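Local atomic coordinates of transcriptional regulator, ROK family (PDB entry 1Z05), a protein that probably binds DNA as a zinc-containing transcriptional regulator of the ROK family, a homologue of the E. coli repressor Mlc. Residues D253-Q258 and I413-Y418. Sequence-based numbering, arbitrary orientation. Where two conformers were deposited one is given.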
ATOM      1  N   ASP A 253      -1.967  -0.829   7.629  1.00 46.19           N
ATOM      2  CA  ASP A 253      -3.061  -1.688   8.136  1.00 48.46           C
ATOM      3  C   ASP A 253      -2.587  -3.070   8.582  1.00 48.25           C
ATOM      4  O   ASP A 253      -3.256  -4.077   8.337  1.00 50.32           O
ATOM      5  CB  ASP A 253      -4.201  -1.811   7.111  1.00 50.38           C
ATOM      6  CG  ASP A 253      -4.693  -0.461   6.612  1.00 55.48           C
ATOM      7  OD1 ASP A 253      -4.817   0.486   7.425  1.00 62.56           O
ATOM      8  OD2 ASP A 253      -4.958  -0.344   5.394  1.00 62.70           O
ATOM      9  N   GLY A 254      -1.414  -3.123   9.208  1.00 46.67           N
ATOM     10  CA  GLY A 254      -0.902  -4.376   9.754  1.00 46.75           C
ATOM     11  C   GLY A 254      -0.154  -5.271   8.789  1.00 46.21           C
ATOM     12  O   GLY A 254       0.350  -6.324   9.185  1.00 47.44           O
ATOM     13  N   ARG A 255      -0.061  -4.858   7.527  1.00 46.65           N
ATOM     14  CA  ARG A 255       0.680  -5.625   6.518  1.00 44.89           C
ATOM     15  C   ARG A 255       1.723  -4.776   5.799  1.00 43.71           C
ATOM     16  O   ARG A 255       1.528  -3.578   5.574  1.00 42.17           O
ATOM     17  CB  ARG A 255      -0.273  -6.282   5.503  1.00 46.50           C
ATOM     18  CG  ARG A 255      -1.121  -7.416   6.056  0.60 45.51           C
ATOM     19  CD  ARG A 255      -1.871  -8.146   4.934  0.60 45.00           C
ATOM     20  NE  ARG A 255      -1.097  -9.253   4.377  0.60 42.16           N
ATOM     21  CZ  ARG A 255      -1.088 -10.485   4.884  0.60 42.93           C
ATOM     22  NH1 ARG A 255      -1.807 -10.768   5.963  0.60 40.99           N
ATOM     23  NH2 ARG A 255      -0.355 -11.434   4.319  0.60 41.74           N
ATOM     24  N   VAL A 256       2.836  -5.411   5.455  1.00 42.29           N
ATOM     25  CA  VAL A 256       3.936  -4.741   4.773  1.00 41.64           C
ATOM     26  C   VAL A 256       3.625  -4.592   3.288  1.00 41.76           C
ATOM     27  O   VAL A 256       3.129  -5.530   2.658  1.00 40.20           O
ATOM     28  CB  VAL A 256       5.247  -5.532   4.946  1.00 42.54           C
ATOM     29  CG1 VAL A 256       6.408  -4.833   4.250  1.00 39.41           C
ATOM     30  CG2 VAL A 256       5.548  -5.714   6.431  1.00 44.63           C
ATOM     31  N   LEU A 257       3.916  -3.416   2.738  1.00 41.47           N
ATOM     32  CA  LEU A 257       3.854  -3.216   1.289  1.00 42.26           C
ATOM     33  C   LEU A 257       5.094  -3.799   0.628  1.00 43.97           C
ATOM     34  O   LEU A 257       6.224  -3.404   0.935  1.00 44.11           O
ATOM     35  CB  LEU A 257       3.724  -1.735   0.933  1.00 42.35           C
ATOM     36  CG  LEU A 257       2.572  -0.934   1.549  1.00 42.69           C
ATOM     37  CD1 LEU A 257       2.577   0.485   0.995  1.00 39.57           C
ATOM     38  CD2 LEU A 257       1.218  -1.604   1.294  1.00 45.28           C
ATOM     39  N   GLN A 258       4.880  -4.751  -0.269  1.00 44.15           N
ATOM     40  CA  GLN A 258       5.988  -5.432  -0.919  1.00 45.90           C
ATOM     41  C   GLN A 258       6.069  -5.065  -2.389  1.00 45.54           C
ATOM     42  O   GLN A 258       7.128  -4.676  -2.865  1.00 46.80           O
ATOM     43  CB  GLN A 258       5.906  -6.954  -0.732  1.00 44.27           C
ATOM     44  CG  GLN A 258       6.307  -7.425   0.671  1.00 48.24           C
ATOM     45  CD  GLN A 258       6.445  -8.935   0.797  1.00 49.37           C
ATOM     46  OE1 GLN A 258       5.820  -9.695   0.060  1.00 58.49           O
ATOM     47  NE2 GLN A 258       7.261  -9.375   1.747  1.00 55.00           N
ATOM     48  N   ILE A 413       6.868 -16.779   8.288  1.00 32.36           N
ATOM     49  CA  ILE A 413       6.255 -18.036   8.748  1.00 33.31           C
ATOM     50  C   ILE A 413       5.097 -17.737   9.706  1.00 33.05           C
ATOM     51  O   ILE A 413       4.006 -18.284   9.555  1.00 33.01           O
ATOM     52  CB  ILE A 413       7.306 -18.976   9.422  1.00 33.13           C
ATOM     53  CG1 ILE A 413       8.396 -19.405   8.416  1.00 34.13           C
ATOM     54  CG2 ILE A 413       6.651 -20.221  10.069  1.00 33.30           C
ATOM     55  CD1 ILE A 413       7.876 -19.846   7.056  1.00 33.93           C
ATOM     56  N   LYS A 414       5.330 -16.864  10.682  1.00 32.56           N
ATOM     57  CA  LYS A 414       4.248 -16.481  11.585  1.00 34.57           C
ATOM     58  C   LYS A 414       3.042 -15.923  10.806  1.00 34.56           C
ATOM     59  O   LYS A 414       1.910 -16.341  11.058  1.00 34.60           O
ATOM     60  CB  LYS A 414       4.733 -15.533  12.688  1.00 35.44           C
ATOM     61  CG  LYS A 414       3.612 -14.916  13.515  1.00 39.24           C
ATOM     62  CD  LYS A 414       3.889 -14.983  15.000  1.00 47.36           C
ATOM     63  CE  LYS A 414       3.267 -16.244  15.598  1.00 51.04           C
ATOM     64  NZ  LYS A 414       3.807 -16.587  16.942  1.00 52.18           N
ATOM     65  N   GLN A 415       3.284 -15.018   9.857  0.50 34.32           N
ATOM     66  CA  GLN A 415       2.193 -14.434   9.074  0.50 34.70           C
ATOM     67  C   GLN A 415       1.499 -15.453   8.163  0.50 33.81           C
ATOM     68  O   GLN A 415       0.293 -15.341   7.925  0.50 33.59           O
ATOM     69  CB  GLN A 415       2.660 -13.196   8.291  0.50 34.99           C
ATOM     70  CG  GLN A 415       1.525 -12.326   7.718  0.50 37.44           C
ATOM     71  CD  GLN A 415       0.498 -11.889   8.764  0.50 40.67           C
ATOM     72  OE1 GLN A 415      -0.701 -12.122   8.603  0.50 40.94           O
ATOM     73  NE2 GLN A 415       0.965 -11.254   9.837  0.50 39.57           N
ATOM     74  N   ALA A 416       2.243 -16.450   7.679  1.00 32.75           N
ATOM     75  CA  ALA A 416       1.646 -17.536   6.869  1.00 33.10           C
ATOM     76  C   ALA A 416       0.756 -18.467   7.700  1.00 33.72           C
ATOM     77  O   ALA A 416      -0.183 -19.048   7.167  1.00 33.71           O
ATOM     78  CB  ALA A 416       2.717 -18.356   6.147  1.00 32.92           C
ATOM     79  N   LEU A 417       1.064 -18.609   8.989  1.00 31.77           N
ATOM     80  CA  LEU A 417       0.174 -19.312   9.935  1.00 33.32           C
ATOM     81  C   LEU A 417      -1.125 -18.509  10.140  1.00 33.99           C
ATOM     82  O   LEU A 417      -2.223 -19.048  10.026  1.00 34.77           O
ATOM     83  CB  LEU A 417       0.876 -19.549  11.282  1.00 31.31           C
ATOM     84  CG  LEU A 417       2.041 -20.555  11.293  1.00 31.64           C
ATOM     85  CD1 LEU A 417       2.836 -20.474  12.572  1.00 33.04           C
ATOM     86  CD2 LEU A 417       1.569 -21.998  11.076  1.00 33.31           C
ATOM     87  N   TYR A 418      -0.979 -17.220  10.423  1.00 33.82           N
ATOM     88  CA  TYR A 418      -2.116 -16.315  10.609  1.00 35.30           C
ATOM     89  C   TYR A 418      -2.971 -16.124   9.343  1.00 35.98           C
ATOM     90  O   TYR A 418      -4.182 -15.908   9.433  1.00 36.87           O
ATOM     91  CB  TYR A 418      -1.629 -14.965  11.111  1.00 35.00           C
ATOM     92  CG  TYR A 418      -1.088 -14.960  12.526  1.00 35.33           C
ATOM     93  CD1 TYR A 418      -1.131 -16.107  13.337  1.00 33.97           C
ATOM     94  CD2 TYR A 418      -0.556 -13.794  13.065  1.00 38.64           C
ATOM     95  CE1 TYR A 418      -0.637 -16.084  14.643  1.00 35.10           C
ATOM     96  CE2 TYR A 418      -0.070 -13.758  14.368  1.00 36.99           C
ATOM     97  CZ  TYR A 418      -0.109 -14.900  15.145  1.00 36.32           C
ATOM     98  OH  TYR A 418       0.378 -14.830  16.427  1.00 38.40           O
TER
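Gln415 and Arg255 carry the touch between the helix at 413-418 and segment 253-258, which carries the short strand 255-256; it is a small contact (90 Å² buried over both sides), at the surface, since Arg255 is exposed. Along the helix, Ile413 turns to the interior, and its carbonyl O accepts Leu417 N at 3.0 Å. Lys414 faces another way: CG lies over one face of the Tyr418 ring, 3.9 Å above its plane and offset toward the rim.

At Gln415 the side chain leaves the helix toward the strand. With CG anti to the backbone N (chi1 -166°) and a bend at chi2, the CG methylene comes 4.0 Å from Arg255 NH2. The amide end lies 3.2 Å from Arg255 NH1 at its modelled OE1, but the amide is probably flipped in the model and both residues have two conformers, so the polar pairing is undecided. The two flat groups stand nearly perpendicular, 82° between guanidinium and amide planes, which excludes stacking. The backbones stay well apart, with 9.3 Å from Arg255 CA to Gln415 CA; the long arginine chain, bent at chi3 (90°), spans much of that gap.

Strand 255-256 is an outermost strand, within this chain, of the second five-stranded 3-2-1-4-5 sheet of the actin-like ATPase fold found in ROK proteins, and helix 407-418 packs through Ile413 and Ala416 on Phe213 of the first sheet and on Leu422 of the following helix.

Tyr418 directs its hydroxyl to Asp49 of helix 35-51, which also forms a salt bridge with Lys414 NZ. Just beyond Tyr418, Asp419 forms a salt bridge with Arg255 NH2, the stronger polar partner of that guanidinium.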